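Local coordinates for protein CRISPR system Cmr subunit Cmr6 (PDB 4W8V) that binds RNA and, together with Cmr1, caps the elongated type III-B Cmr ribonucleoprotein complex that uses crRNA in CRISPR defence against invading nucleic acids, at residues A[13-18]-A[210-215]; A[22-27]-A[237-242]; A[43-48]-A[156-161]; A[67-72]-A[105-110]; A[166-171]-A[183-188]. One frame throughout, in Å; residues are numbered along the deposited sequence.

Interaction 1. Residues A[13-18]-A[210-215]; sequences HAITGK and RDRELT
H13 on strand 13-21 meets the start of helix 212-228 through one ring face and R210, ahead of that helix, through its ring edge. The polar part is one hydrogen bond: H13 ND1 donates to R210 O over 2.8 Å, bent to 137° at the hydrogen. The acceptor lies in the imidazole plane, yet the nitrogen stands well above the carbonyl plane. The face is covered by R212, whose CB sits 3.8 Å from the ring centroid in a CH-pi contact. With CG of R212 anti to its own N (chi1 178°) and the chain extended, the guanidinium runs on past the ring towards I15. Van der Waals contacts follow. I15 CD1 lies over one guanidinium face, 3.9 Å from R212 NH1, and I15 CG1 makes an apolar contact with T215 CG2 at 3.7 Å. D211 is the N-cap, its OD1 taking weak bonds from E213 N and L214 N while OD2 pairs with R131, and D211 O accepts from both T215 N and T215 OG1. A first strand against the helix following its neighbour 202-209, in a sheet of order 2-3-1-4, is the β1-α2 contact of a ferredoxin-like fold, as in RAMP proteins.

Interaction 2. Residues A[22-27]-A[237-242]; sequences QSRLVV and LGYGRL
S23 and G238 join the turn between strands 13-21 and 25-28 to the glycine-rich loop near the C-terminus, a hallmark of RAMP proteins. S23 OG donates to G238 O over 2.7 Å, in the carbonyl plane, and takes a weak, long bond from R241 N. Its chi1 of 58° places OG between its own N and carbonyl carbon, facing the loop. On one flank Q22 N donates to R241 O at 2.7 Å; on the other G240 N donates to R24 O at 2.8 Å, so three consecutive residues hold the loop. R24 O also meets the edge of the Y239 ring, while V26 CG2 approaches that ring obliquely. The loop's own shape depends on positive phi at G238 and G240 (79° at the latter). In the second shell, T235 O takes a bond from NH2 of R241, which folds back at chi2 and also bonds Y239 O weakly. Strand 192-197 and F203 pack about L25, whose CD1 rests 3.6 Å from G240 CA.

Interaction 3. Residues A[43-48]-A[156-161]; sequences RNYGVP and DKPILE
A type I' beta turn, N44 to V47, presents Y45, G46 and V47 to the extended segment 156-161, and the contact is made by van der Waals packing throughout. The turn is closed by V47 N bonding N44 O at 3.1 Å, with Y45 and G46 both at positive phi. P158 packs between Y45 and V47: P158 CD lies 3.7 Å from Y45 CB, and P158 CG comes to 3.6 Å from V47 CG2. Y45 and P158 cross at about a right angle, the tyrosine ring being met obliquely by the pyrrolidine and by K157 CB. L160 works on the backbone instead. Its chi1 of -60° directs CD1 at the turn's backbone, laying that methyl 3.4 Å from G46 O and 3.6 Å from Y45 O; G46, lacking a side chain, lets the methyl come so near the chain. V47 CG2 also lies, more loosely, 4.2 Å from L160 CD2. G46 O accepts from R40 NH1 of helix 34-43. The turn links that helix towards helix 52-68, and V47 also touches P149 of strand 143-149. P158 and L160 touch P198, and their segment runs on into strand 161-165, which pairs with strand 192-197.

Interaction 4. Residues A[67-72]-A[105-110]; sequences LAEFIN and RCSRLC
E69, in the type I turn A68 to I71, reaches across to S107, the N-cap of helix 108-116. Its carboxylate makes two hydrogen bonds with that one residue. S107 N donates to E69 OE1 over 3.0 Å, nearly straight at 163° and on the syn lone pair; S107 OG donates to E69 OE2 at 2.6 Å, also from the syn side and slightly out of the carboxylate plane. The serine hydroxyl is used twice, since S107 OG also accepts from C110 N at 2.9 Å, the capping bond. A water donates to both E69 OE1 and R105 O, bridging the carboxylate to the residue two before S107. The apolar share belongs to C110 and F70. In C110 a chi1 of -178° swings SG away from the backbone nitrogen, and C110 SG approaches F70 CE1 to 3.6 Å as an oblique sulfur-aromatic contact. F70 itself is packed among A100, V102, P103 and V122. Two bonds to one residue fix the carboxylate's rotation. Because it sits at the amino end of a helix, the negative charge of E69 is probably favoured by the helix dipole, and the S107 hydroxyl, gripped by acceptor and donor together, would be held firmly in its capping role.

Interaction 5. Residues A[166-171]-A[183-188]; sequences NPHYGP and PGDWYD
D185 begins the contact with H168 between the two limbs of the long surface loop that joins strands 161-165 and 192-197. The D185 carboxylate stands at the edge of the imidazole, its OD2 3.2 Å from H168 CE1 and the two planes 89° apart, while D185 OD1 turns back to accept from W186 N at 2.6 Å. Next comes W186, whose carbonyl takes a bond from H168 ND1 at 3.1 Å; this one is bent, with the donor well above the carbonyl plane. A chi1 of 160° in H168 points the ring at this limb, where V180 and P182 also touch it. Y187 lays its ring alongside the other limb: Y187 CD1 is 3.4 Å from N166 O and 3.7 Å from H168 CB, and Y187 CA makes a CH...O contact with P167 O. D188 then closes the pairing. D188 N donates to P167 O in a nearly straight bond, its carboxylate edges up to the Y169 ring, and a water that donates to D188 OD2 accepts from Y169 N. The last bond is N166 ND2 to D188 O, 2.8 Å and 173° at the hydrogen, lying in both the amide and the carbonyl planes.

All five contacts lie in the C-terminal part of Cmr6, which carries its RAMP-superfamily region. Interactions 1 and 2 share the chain running from strand 13-21 into 25-28, so their segments adjoin in sequence although their centres are 25 Å apart. Interaction 3 is the nearest neighbour of interaction 2, at 15 Å between centres, and they touch where V27 CB meets P48 CG at 3.7 Å. Interaction 4 belongs to the helical part on the far side of the chain's centre from interaction 3, 39 Å between centres. Interaction 5 lies on the surface loop, about 9 Å at nearest atoms from interaction 2 and on the opposite side of the chain's centre from interaction 1.

Interaction 1. Residues A[13-18]-A[210-215]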
# COMPACT_ATOMS: atom_id res chain seq x y z
N HIS A 13 15.43 -13.03 2.83
CA HIS A 13 14.40 -13.86 2.22
C HIS A 13 13.51 -12.99 1.34
O HIS A 13 12.91 -12.03 1.82
CB HIS A 13 13.55 -14.56 3.29
CG HIS A 13 14.27 -15.65 4.01
ND1 HIS A 13 14.71 -15.52 5.31
CD2 HIS A 13 14.64 -16.89 3.61
CE1 HIS A 13 15.31 -16.64 5.69
NE2 HIS A 13 15.28 -17.48 4.68
N ALA A 14 13.43 -13.31 0.06
CA ALA A 14 12.60 -12.52 -0.83
C ALA A 14 11.33 -13.28 -1.24
O ALA A 14 11.40 -14.18 -2.07
CB ALA A 14 13.39 -12.11 -2.07
N ILE A 15 10.19 -12.90 -0.67
CA ILE A 15 8.92 -13.47 -1.09
C ILE A 15 8.39 -12.67 -2.28
O ILE A 15 8.23 -11.46 -2.20
CB ILE A 15 7.86 -13.45 0.04
CG1 ILE A 15 8.46 -13.94 1.36
CG2 ILE A 15 6.65 -14.27 -0.36
CD1 ILE A 15 9.06 -15.34 1.29
N THR A 16 8.15 -13.35 -3.40
CA THR A 16 7.67 -12.66 -4.58
C THR A 16 6.42 -13.28 -5.19
O THR A 16 6.09 -14.44 -4.92
CB THR A 16 8.74 -12.60 -5.67
OG1 THR A 16 8.80 -13.86 -6.37
CG2 THR A 16 10.10 -12.27 -5.09
N GLY A 17 5.74 -12.49 -6.01
CA GLY A 17 4.63 -12.96 -6.81
C GLY A 17 4.47 -12.13 -8.07
O GLY A 17 5.00 -11.03 -8.16
N LYS A 18 3.75 -12.66 -9.05
CA LYS A 18 3.44 -11.92 -10.26
C LYS A 18 2.01 -11.39 -10.22
O LYS A 18 1.08 -12.15 -9.98
CB LYS A 18 3.64 -12.79 -11.49
CG LYS A 18 5.06 -13.20 -11.76
CD LYS A 18 5.16 -13.90 -13.10
CE LYS A 18 6.52 -14.50 -13.34
NZ LYS A 18 6.47 -15.42 -14.51
N ARG A 210 14.98 -10.84 7.04
CA ARG A 210 15.69 -11.99 7.59
C ARG A 210 14.72 -13.03 8.11
O ARG A 210 14.86 -14.22 7.84
CB ARG A 210 16.63 -11.57 8.72
CG ARG A 210 17.60 -10.47 8.36
CD ARG A 210 17.64 -9.44 9.47
NE ARG A 210 18.83 -8.60 9.43
CZ ARG A 210 19.95 -8.87 10.10
NH1 ARG A 210 20.03 -9.96 10.85
NH2 ARG A 210 20.98 -8.04 10.01
N ASP A 211 13.74 -12.56 8.88
CA ASP A 211 12.69 -13.43 9.41
C ASP A 211 11.77 -13.84 8.27
O ASP A 211 11.01 -13.03 7.76
CB ASP A 211 11.91 -12.71 10.51
CG ASP A 211 11.10 -13.66 11.37
OD1 ASP A 211 10.74 -14.75 10.89
OD2 ASP A 211 10.83 -13.30 12.54
N ARG A 212 11.85 -15.10 7.88
CA ARG A 212 11.05 -15.56 6.75
C ARG A 212 9.54 -15.54 7.04
O ARG A 212 8.76 -15.14 6.18
CB ARG A 212 11.46 -16.97 6.35
CG ARG A 212 10.62 -17.51 5.22
CD ARG A 212 11.13 -18.84 4.71
NE ARG A 212 10.27 -19.33 3.63
CZ ARG A 212 10.45 -19.05 2.35
NH1 ARG A 212 11.47 -18.28 1.97
NH2 ARG A 212 9.62 -19.54 1.44
N GLU A 213 9.14 -15.96 8.23
CA GLU A 213 7.72 -16.03 8.53
C GLU A 213 7.13 -14.63 8.70
O GLU A 213 5.97 -14.39 8.36
CB GLU A 213 7.45 -16.87 9.77
N LEU A 214 7.92 -13.70 9.24
CA LEU A 214 7.48 -12.32 9.36
C LEU A 214 7.31 -11.71 7.98
O LEU A 214 6.32 -11.05 7.70
CB LEU A 214 8.46 -11.49 10.19
CG LEU A 214 7.96 -10.07 10.43
CD1 LEU A 214 6.94 -10.05 11.57
CD2 LEU A 214 9.10 -9.08 10.69
N THR A 215 8.28 -11.96 7.11
CA THR A 215 8.27 -11.43 5.76
C THR A 215 7.09 -11.98 4.97
O THR A 215 6.46 -11.27 4.19
CB THR A 215 9.60 -11.75 5.04
OG1 THR A 215 10.67 -11.14 5.76
CG2 THR A 215 9.60 -11.22 3.61

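Interaction 2. Residues A[22-27]-A[237-242]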
# COMPACT_ATOMS: atom_id res chain seq x y z
N GLN A 22 -5.75 -5.46 -12.40
CA GLN A 22 -7.13 -5.91 -12.60
C GLN A 22 -7.98 -4.80 -13.21
O GLN A 22 -8.83 -5.06 -14.07
CB GLN A 22 -7.75 -6.39 -11.28
CG GLN A 22 -9.14 -7.00 -11.47
CD GLN A 22 -9.94 -7.13 -10.18
OE1 GLN A 22 -10.02 -6.19 -9.38
NE2 GLN A 22 -10.53 -8.29 -9.96
N SER A 23 -7.75 -3.57 -12.76
CA SER A 23 -8.34 -2.38 -13.35
C SER A 23 -7.20 -1.48 -13.82
O SER A 23 -6.03 -1.77 -13.57
CB SER A 23 -9.25 -1.65 -12.33
OG SER A 23 -8.55 -1.27 -11.16
N ARG A 24 -7.51 -0.38 -14.50
CA ARG A 24 -6.46 0.50 -14.98
C ARG A 24 -5.69 1.13 -13.83
O ARG A 24 -6.23 1.44 -12.76
CB ARG A 24 -7.02 1.58 -15.88
CG ARG A 24 -7.49 1.09 -17.19
CD ARG A 24 -8.32 2.13 -17.89
NE ARG A 24 -9.13 1.48 -18.92
CZ ARG A 24 -8.83 1.50 -20.21
NH1 ARG A 24 -7.76 2.16 -20.63
NH2 ARG A 24 -9.61 0.87 -21.07
N LEU A 25 -4.40 1.33 -14.07
CA LEU A 25 -3.53 1.87 -13.06
C LEU A 25 -3.05 3.26 -13.46
O LEU A 25 -2.56 3.48 -14.57
CB LEU A 25 -2.35 0.92 -12.84
CG LEU A 25 -1.26 1.29 -11.85
CD1 LEU A 25 -1.77 1.36 -10.38
CD2 LEU A 25 -0.16 0.24 -12.02
N VAL A 26 -3.24 4.20 -12.54
CA VAL A 26 -2.93 5.61 -12.76
C VAL A 26 -1.74 6.02 -11.90
O VAL A 26 -1.81 6.02 -10.68
CB VAL A 26 -4.15 6.49 -12.44
CG1 VAL A 26 -3.89 7.94 -12.81
CG2 VAL A 26 -5.39 5.96 -13.17
N VAL A 27 -0.64 6.33 -12.56
CA VAL A 27 0.65 6.54 -11.91
C VAL A 27 1.19 7.93 -12.22
O VAL A 27 1.22 8.34 -13.37
CB VAL A 27 1.70 5.48 -12.40
CG1 VAL A 27 2.99 5.63 -11.64
CG2 VAL A 27 1.13 4.08 -12.25
N LEU A 237 -12.11 5.50 -7.00
CA LEU A 237 -12.96 5.18 -8.14
C LEU A 237 -12.73 3.74 -8.67
O LEU A 237 -13.39 3.31 -9.61
CB LEU A 237 -12.74 6.18 -9.27
CG LEU A 237 -12.83 7.69 -8.99
CD1 LEU A 237 -12.44 8.46 -10.23
CD2 LEU A 237 -14.24 8.12 -8.52
N GLY A 238 -11.80 3.01 -8.06
CA GLY A 238 -11.62 1.60 -8.39
C GLY A 238 -10.36 1.33 -9.18
O GLY A 238 -10.05 0.19 -9.52
N TYR A 239 -9.62 2.39 -9.49
CA TYR A 239 -8.38 2.27 -10.22
C TYR A 239 -7.30 1.62 -9.37
O TYR A 239 -7.39 1.64 -8.15
CB TYR A 239 -7.91 3.65 -10.70
CG TYR A 239 -8.76 4.21 -11.82
CD1 TYR A 239 -8.63 3.71 -13.12
CD2 TYR A 239 -9.69 5.23 -11.60
CE1 TYR A 239 -9.40 4.20 -14.15
CE2 TYR A 239 -10.46 5.73 -12.63
CZ TYR A 239 -10.31 5.21 -13.91
OH TYR A 239 -11.08 5.70 -14.94
N GLY A 240 -6.32 1.01 -10.02
CA GLY A 240 -5.12 0.55 -9.34
C GLY A 240 -5.18 -0.75 -8.55
O GLY A 240 -4.32 -0.97 -7.71
N ARG A 241 -6.15 -1.61 -8.82
CA ARG A 241 -6.20 -2.90 -8.16
C ARG A 241 -5.30 -3.92 -8.89
O ARG A 241 -5.37 -4.05 -10.10
CB ARG A 241 -7.63 -3.44 -8.11
CG ARG A 241 -8.63 -2.60 -7.36
CD ARG A 241 -8.08 -2.08 -6.05
NE ARG A 241 -9.13 -1.55 -5.18
CZ ARG A 241 -9.57 -0.30 -5.20
NH1 ARG A 241 -10.52 0.07 -4.37
NH2 ARG A 241 -9.06 0.58 -6.05
N LEU A 242 -4.47 -4.66 -8.14
CA LEU A 242 -3.64 -5.71 -8.75
C LEU A 242 -3.91 -7.07 -8.10
O LEU A 242 -4.09 -7.15 -6.88
CB LEU A 242 -2.14 -5.37 -8.64
CG LEU A 242 -1.61 -4.30 -9.59
CD1 LEU A 242 -1.59 -2.93 -8.94
CD2 LEU A 242 -0.20 -4.66 -10.12

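Interaction 3. Residues A[43-48]-A[156-161]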
# COMPACT_ATOMS: atom_id res chain seq x y z
N ARG A 43 12.80 -0.85 -21.89
CA ARG A 43 12.39 -2.18 -21.47
C ARG A 43 10.87 -2.36 -21.41
O ARG A 43 10.34 -3.39 -21.85
CB ARG A 43 12.98 -2.49 -20.10
CG ARG A 43 14.49 -2.43 -20.08
CD ARG A 43 15.08 -3.67 -20.76
NE ARG A 43 14.78 -4.87 -20.00
CZ ARG A 43 14.28 -5.99 -20.51
NH1 ARG A 43 14.03 -6.06 -21.81
NH2 ARG A 43 14.04 -7.03 -19.73
N ASN A 44 10.18 -1.36 -20.86
CA ASN A 44 8.79 -1.58 -20.46
C ASN A 44 7.70 -0.85 -21.26
O ASN A 44 6.58 -0.74 -20.80
CB ASN A 44 8.64 -1.19 -18.99
CG ASN A 44 9.51 -2.04 -18.08
OD1 ASN A 44 9.80 -3.20 -18.38
ND2 ASN A 44 9.92 -1.45 -16.95
N TYR A 45 8.02 -0.39 -22.46
CA TYR A 45 7.05 0.27 -23.34
C TYR A 45 6.41 1.50 -22.71
O TYR A 45 5.27 1.84 -23.01
CB TYR A 45 5.95 -0.71 -23.80
CG TYR A 45 6.45 -2.05 -24.29
CD1 TYR A 45 6.67 -2.29 -25.64
CD2 TYR A 45 6.68 -3.09 -23.40
CE1 TYR A 45 7.12 -3.53 -26.09
CE2 TYR A 45 7.13 -4.33 -23.83
CZ TYR A 45 7.35 -4.55 -25.18
OH TYR A 45 7.80 -5.78 -25.59
N GLY A 46 7.15 2.18 -21.84
CA GLY A 46 6.66 3.41 -21.23
C GLY A 46 5.94 3.21 -19.92
O GLY A 46 5.56 4.19 -19.25
N VAL A 47 5.75 1.96 -19.53
CA VAL A 47 5.02 1.64 -18.30
C VAL A 47 5.85 1.95 -17.04
O VAL A 47 6.93 1.38 -16.87
CB VAL A 47 4.59 0.16 -18.32
CG1 VAL A 47 3.84 -0.24 -17.06
CG2 VAL A 47 3.73 -0.09 -19.54
N PRO A 48 5.37 2.85 -16.17
CA PRO A 48 6.19 3.15 -14.99
C PRO A 48 6.06 2.09 -13.90
O PRO A 48 5.22 1.20 -13.99
CB PRO A 48 5.62 4.50 -14.54
CG PRO A 48 4.20 4.45 -14.96
CD PRO A 48 4.20 3.75 -16.27
N ASP A 156 0.98 -7.49 -25.94
CA ASP A 156 1.00 -6.44 -26.95
C ASP A 156 1.42 -5.13 -26.31
O ASP A 156 1.27 -4.94 -25.11
CB ASP A 156 -0.36 -6.31 -27.62
CG ASP A 156 -0.94 -7.65 -28.04
OD1 ASP A 156 -0.51 -8.18 -29.08
OD2 ASP A 156 -1.83 -8.16 -27.33
N LYS A 157 1.96 -4.22 -27.12
CA LYS A 157 2.41 -2.92 -26.64
C LYS A 157 1.28 -2.14 -25.97
O LYS A 157 0.31 -1.76 -26.63
CB LYS A 157 3.01 -2.11 -27.79
CG LYS A 157 3.16 -0.63 -27.48
CD LYS A 157 4.02 0.05 -28.54
CE LYS A 157 4.06 1.55 -28.33
NZ LYS A 157 2.74 2.18 -28.61
N PRO A 158 1.39 -1.89 -24.66
CA PRO A 158 0.27 -1.27 -23.93
C PRO A 158 -0.02 0.13 -24.41
O PRO A 158 0.89 0.92 -24.62
CB PRO A 158 0.75 -1.26 -22.48
CG PRO A 158 2.23 -1.30 -22.57
CD PRO A 158 2.56 -2.10 -23.80
N ILE A 159 -1.29 0.43 -24.62
CA ILE A 159 -1.70 1.79 -24.95
C ILE A 159 -1.79 2.62 -23.67
O ILE A 159 -2.62 2.34 -22.80
CB ILE A 159 -3.04 1.82 -25.69
CG1 ILE A 159 -2.92 1.08 -27.02
CG2 ILE A 159 -3.46 3.25 -25.92
CD1 ILE A 159 -1.73 1.51 -27.86
N LEU A 160 -0.93 3.63 -23.58
CA LEU A 160 -0.85 4.49 -22.40
C LEU A 160 -1.54 5.83 -22.61
O LEU A 160 -1.40 6.43 -23.67
CB LEU A 160 0.61 4.71 -22.00
CG LEU A 160 1.39 3.44 -21.66
CD1 LEU A 160 2.81 3.79 -21.23
CD2 LEU A 160 0.69 2.64 -20.58
N GLU A 161 -2.28 6.29 -21.61
CA GLU A 161 -2.91 7.61 -21.68
C GLU A 161 -2.19 8.58 -20.75
O GLU A 161 -1.85 8.24 -19.61
CB GLU A 161 -4.39 7.53 -21.32
CG GLU A 161 -5.26 6.74 -22.29
CD GLU A 161 -5.38 7.39 -23.65
OE1 GLU A 161 -5.38 8.64 -23.72
OE2 GLU A 161 -5.48 6.65 -24.66

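Interaction 4. Residues A[67-72]-A[105-110]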
# COMPACT_ATOMS: atom_id res chain seq x y z
N LEU A 67 -7.21 -2.25 12.60
CA LEU A 67 -6.95 -2.16 14.03
C LEU A 67 -7.83 -1.12 14.72
O LEU A 67 -7.97 -1.14 15.95
CB LEU A 67 -5.48 -1.85 14.29
CG LEU A 67 -4.58 -3.08 14.28
CD1 LEU A 67 -3.11 -2.72 14.49
CD2 LEU A 67 -5.04 -4.07 15.33
N ALA A 68 -8.40 -0.21 13.94
CA ALA A 68 -9.35 0.77 14.46
C ALA A 68 -10.58 0.04 15.00
O ALA A 68 -11.23 0.48 15.94
CB ALA A 68 -9.74 1.78 13.39
N GLU A 69 -10.91 -1.10 14.39
CA GLU A 69 -12.01 -1.93 14.86
C GLU A 69 -11.70 -2.57 16.22
O GLU A 69 -12.61 -3.08 16.88
CB GLU A 69 -12.32 -3.02 13.83
CG GLU A 69 -12.44 -2.54 12.39
CD GLU A 69 -12.76 -3.66 11.39
OE1 GLU A 69 -13.59 -4.54 11.72
OE2 GLU A 69 -12.18 -3.67 10.29
N PHE A 70 -10.43 -2.53 16.64
CA PHE A 70 -9.99 -3.19 17.88
C PHE A 70 -10.02 -2.28 19.12
O PHE A 70 -9.67 -2.71 20.20
CB PHE A 70 -8.56 -3.74 17.72
CG PHE A 70 -8.45 -4.93 16.82
CD1 PHE A 70 -8.89 -4.87 15.50
CD2 PHE A 70 -7.90 -6.12 17.27
CE1 PHE A 70 -8.79 -5.96 14.66
CE2 PHE A 70 -7.80 -7.21 16.44
CZ PHE A 70 -8.25 -7.13 15.13
N ILE A 71 -10.42 -1.02 18.95
CA ILE A 71 -10.55 -0.12 20.09
C ILE A 71 -11.93 0.55 20.04
O ILE A 71 -12.60 0.49 19.01
CB ILE A 71 -9.43 0.95 20.12
CG1 ILE A 71 -9.43 1.81 18.86
CG2 ILE A 71 -8.06 0.28 20.20
CD1 ILE A 71 -8.18 2.65 18.70
N ASN A 72 -12.36 1.14 21.15
CA ASN A 72 -13.69 1.74 21.23
C ASN A 72 -13.72 2.93 22.19
O ASN A 72 -13.25 4.02 21.85
CB ASN A 72 -14.73 0.70 21.65
N ARG A 105 -17.91 -8.00 16.07
CA ARG A 105 -18.22 -8.09 14.65
C ARG A 105 -17.04 -7.55 13.83
O ARG A 105 -16.64 -6.40 14.01
CB ARG A 105 -19.49 -7.31 14.32
CG ARG A 105 -20.72 -7.78 15.08
CD ARG A 105 -21.83 -6.73 15.01
NE ARG A 105 -22.27 -6.47 13.64
CZ ARG A 105 -22.92 -5.37 13.27
NH1 ARG A 105 -23.20 -4.43 14.16
NH2 ARG A 105 -23.28 -5.21 12.00
N CYS A 106 -16.49 -8.36 12.95
CA CYS A 106 -15.33 -7.94 12.16
C CYS A 106 -15.72 -7.62 10.73
O CYS A 106 -16.61 -8.25 10.16
CB CYS A 106 -14.25 -9.02 12.16
SG CYS A 106 -13.64 -9.45 13.80
N SER A 107 -15.03 -6.65 10.13
CA SER A 107 -15.19 -6.40 8.70
C SER A 107 -14.54 -7.55 7.97
O SER A 107 -13.83 -8.35 8.57
CB SER A 107 -14.57 -5.07 8.29
OG SER A 107 -13.15 -5.12 8.34
N ARG A 108 -14.78 -7.65 6.67
CA ARG A 108 -14.10 -8.64 5.85
C ARG A 108 -12.59 -8.43 5.94
O ARG A 108 -11.84 -9.38 6.15
CB ARG A 108 -14.56 -8.56 4.40
CG ARG A 108 -14.15 -9.73 3.53
CD ARG A 108 -14.59 -9.45 2.12
NE ARG A 108 -14.13 -8.13 1.70
CZ ARG A 108 -12.99 -7.91 1.06
NH1 ARG A 108 -12.20 -8.94 0.75
NH2 ARG A 108 -12.64 -6.67 0.73
N LEU A 109 -12.16 -7.18 5.82
CA LEU A 109 -10.74 -6.87 5.88
C LEU A 109 -10.17 -7.28 7.23
O LEU A 109 -9.05 -7.79 7.32
CB LEU A 109 -10.49 -5.38 5.63
CG LEU A 109 -10.76 -4.89 4.21
CD1 LEU A 109 -10.49 -3.39 4.10
CD2 LEU A 109 -9.93 -5.66 3.19
N CYS A 110 -10.95 -7.07 8.29
CA CYS A 110 -10.55 -7.52 9.61
C CYS A 110 -10.42 -9.04 9.68
O CYS A 110 -9.45 -9.54 10.25
CB CYS A 110 -11.56 -7.04 10.65
SG CYS A 110 -11.12 -7.48 12.33
O HOH W 1 -15.84 -3.69 13.36

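Interaction 5. Residues A[166-171]-A[183-188]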
# COMPACT_ATOMS: atom_id res chain seq x y z
N ASN A 166 -3.63 17.62 -10.43
CA ASN A 166 -2.98 18.30 -9.32
C ASN A 166 -3.23 17.57 -8.01
O ASN A 166 -4.22 16.87 -7.87
CB ASN A 166 -3.47 19.75 -9.21
CG ASN A 166 -3.04 20.61 -10.39
OD1 ASN A 166 -3.16 20.21 -11.54
ND2 ASN A 166 -2.54 21.80 -10.10
N PRO A 167 -2.32 17.70 -7.04
CA PRO A 167 -2.50 17.07 -5.74
C PRO A 167 -3.32 17.91 -4.76
O PRO A 167 -3.15 19.11 -4.68
CB PRO A 167 -1.07 16.94 -5.23
CG PRO A 167 -0.40 18.14 -5.79
CD PRO A 167 -0.99 18.33 -7.16
N HIS A 168 -4.19 17.24 -4.03
CA HIS A 168 -4.79 17.81 -2.85
C HIS A 168 -4.52 16.90 -1.65
O HIS A 168 -4.80 15.70 -1.72
CB HIS A 168 -6.29 18.00 -3.03
CG HIS A 168 -7.01 18.13 -1.73
ND1 HIS A 168 -6.85 19.22 -0.90
CD2 HIS A 168 -7.81 17.26 -1.07
CE1 HIS A 168 -7.56 19.04 0.20
NE2 HIS A 168 -8.15 17.86 0.12
N TYR A 169 -3.97 17.46 -0.57
CA TYR A 169 -3.68 16.64 0.60
C TYR A 169 -4.61 16.93 1.75
O TYR A 169 -4.98 18.08 2.02
CB TYR A 169 -2.22 16.81 1.04
CG TYR A 169 -1.22 16.38 -0.01
CD1 TYR A 169 -0.87 15.03 -0.16
CD2 TYR A 169 -0.66 17.30 -0.89
CE1 TYR A 169 0.03 14.62 -1.13
CE2 TYR A 169 0.23 16.91 -1.86
CZ TYR A 169 0.57 15.57 -1.99
OH TYR A 169 1.46 15.16 -2.96
N GLY A 170 -5.01 15.87 2.44
CA GLY A 170 -5.85 16.02 3.61
C GLY A 170 -5.86 14.76 4.43
O GLY A 170 -5.39 13.72 3.99
N PRO A 171 -6.40 14.85 5.65
CA PRO A 171 -6.57 13.65 6.47
C PRO A 171 -7.56 12.69 5.82
O PRO A 171 -8.63 13.11 5.40
CB PRO A 171 -7.11 14.19 7.80
CG PRO A 171 -7.68 15.54 7.47
CD PRO A 171 -6.85 16.07 6.35
N PRO A 183 -14.96 21.93 1.42
CA PRO A 183 -15.20 23.36 1.18
C PRO A 183 -14.12 24.23 1.82
O PRO A 183 -13.68 23.95 2.93
CB PRO A 183 -16.56 23.61 1.83
CG PRO A 183 -17.21 22.27 1.89
CD PRO A 183 -16.09 21.31 2.14
N GLY A 184 -13.67 25.25 1.11
CA GLY A 184 -12.60 26.10 1.59
C GLY A 184 -11.21 25.61 1.20
O GLY A 184 -10.24 26.37 1.25
N ASP A 185 -11.11 24.34 0.82
CA ASP A 185 -9.83 23.71 0.47
C ASP A 185 -9.79 23.42 -1.04
O ASP A 185 -10.80 23.55 -1.73
CB ASP A 185 -9.63 22.43 1.29
CG ASP A 185 -8.16 22.05 1.45
OD1 ASP A 185 -7.32 22.48 0.63
OD2 ASP A 185 -7.84 21.31 2.41
N TRP A 186 -8.62 23.05 -1.56
CA TRP A 186 -8.51 22.81 -2.99
C TRP A 186 -7.20 22.12 -3.35
O TRP A 186 -6.39 21.81 -2.48
CB TRP A 186 -8.64 24.13 -3.77
CG TRP A 186 -8.99 23.94 -5.23
CD1 TRP A 186 -8.25 24.34 -6.31
CD2 TRP A 186 -10.15 23.28 -5.76
NE1 TRP A 186 -8.89 23.98 -7.48
CE2 TRP A 186 -10.05 23.33 -7.16
CE3 TRP A 186 -11.27 22.66 -5.17
CZ2 TRP A 186 -11.02 22.78 -8.00
CZ3 TRP A 186 -12.23 22.12 -6.00
CH2 TRP A 186 -12.11 22.19 -7.40
N TYR A 187 -7.03 21.86 -4.64
CA TYR A 187 -5.78 21.37 -5.19
C TYR A 187 -4.70 22.44 -5.12
O TYR A 187 -4.99 23.64 -5.19
CB TYR A 187 -5.98 20.91 -6.63
CG TYR A 187 -7.11 19.93 -6.80
CD1 TYR A 187 -6.91 18.58 -6.58
CD2 TYR A 187 -8.37 20.36 -7.18
CE1 TYR A 187 -7.94 17.67 -6.73
CE2 TYR A 187 -9.42 19.45 -7.33
CZ TYR A 187 -9.19 18.10 -7.10
OH TYR A 187 -10.20 17.19 -7.23
N ASP A 188 -3.46 22.00 -4.99
CA ASP A 188 -2.31 22.88 -5.04
C ASP A 188 -2.03 23.20 -6.51
O ASP A 188 -2.40 22.42 -7.38
CB ASP A 188 -1.12 22.22 -4.34
CG ASP A 188 -1.39 21.97 -2.87
OD1 ASP A 188 -1.88 22.91 -2.19
OD2 ASP A 188 -1.15 20.83 -2.41
O HOH W 2 -2.91 20.29 -0.62
O HOH W 3 -5.95 19.95 3.72
O HOH W 4 -5.08 21.00 0.66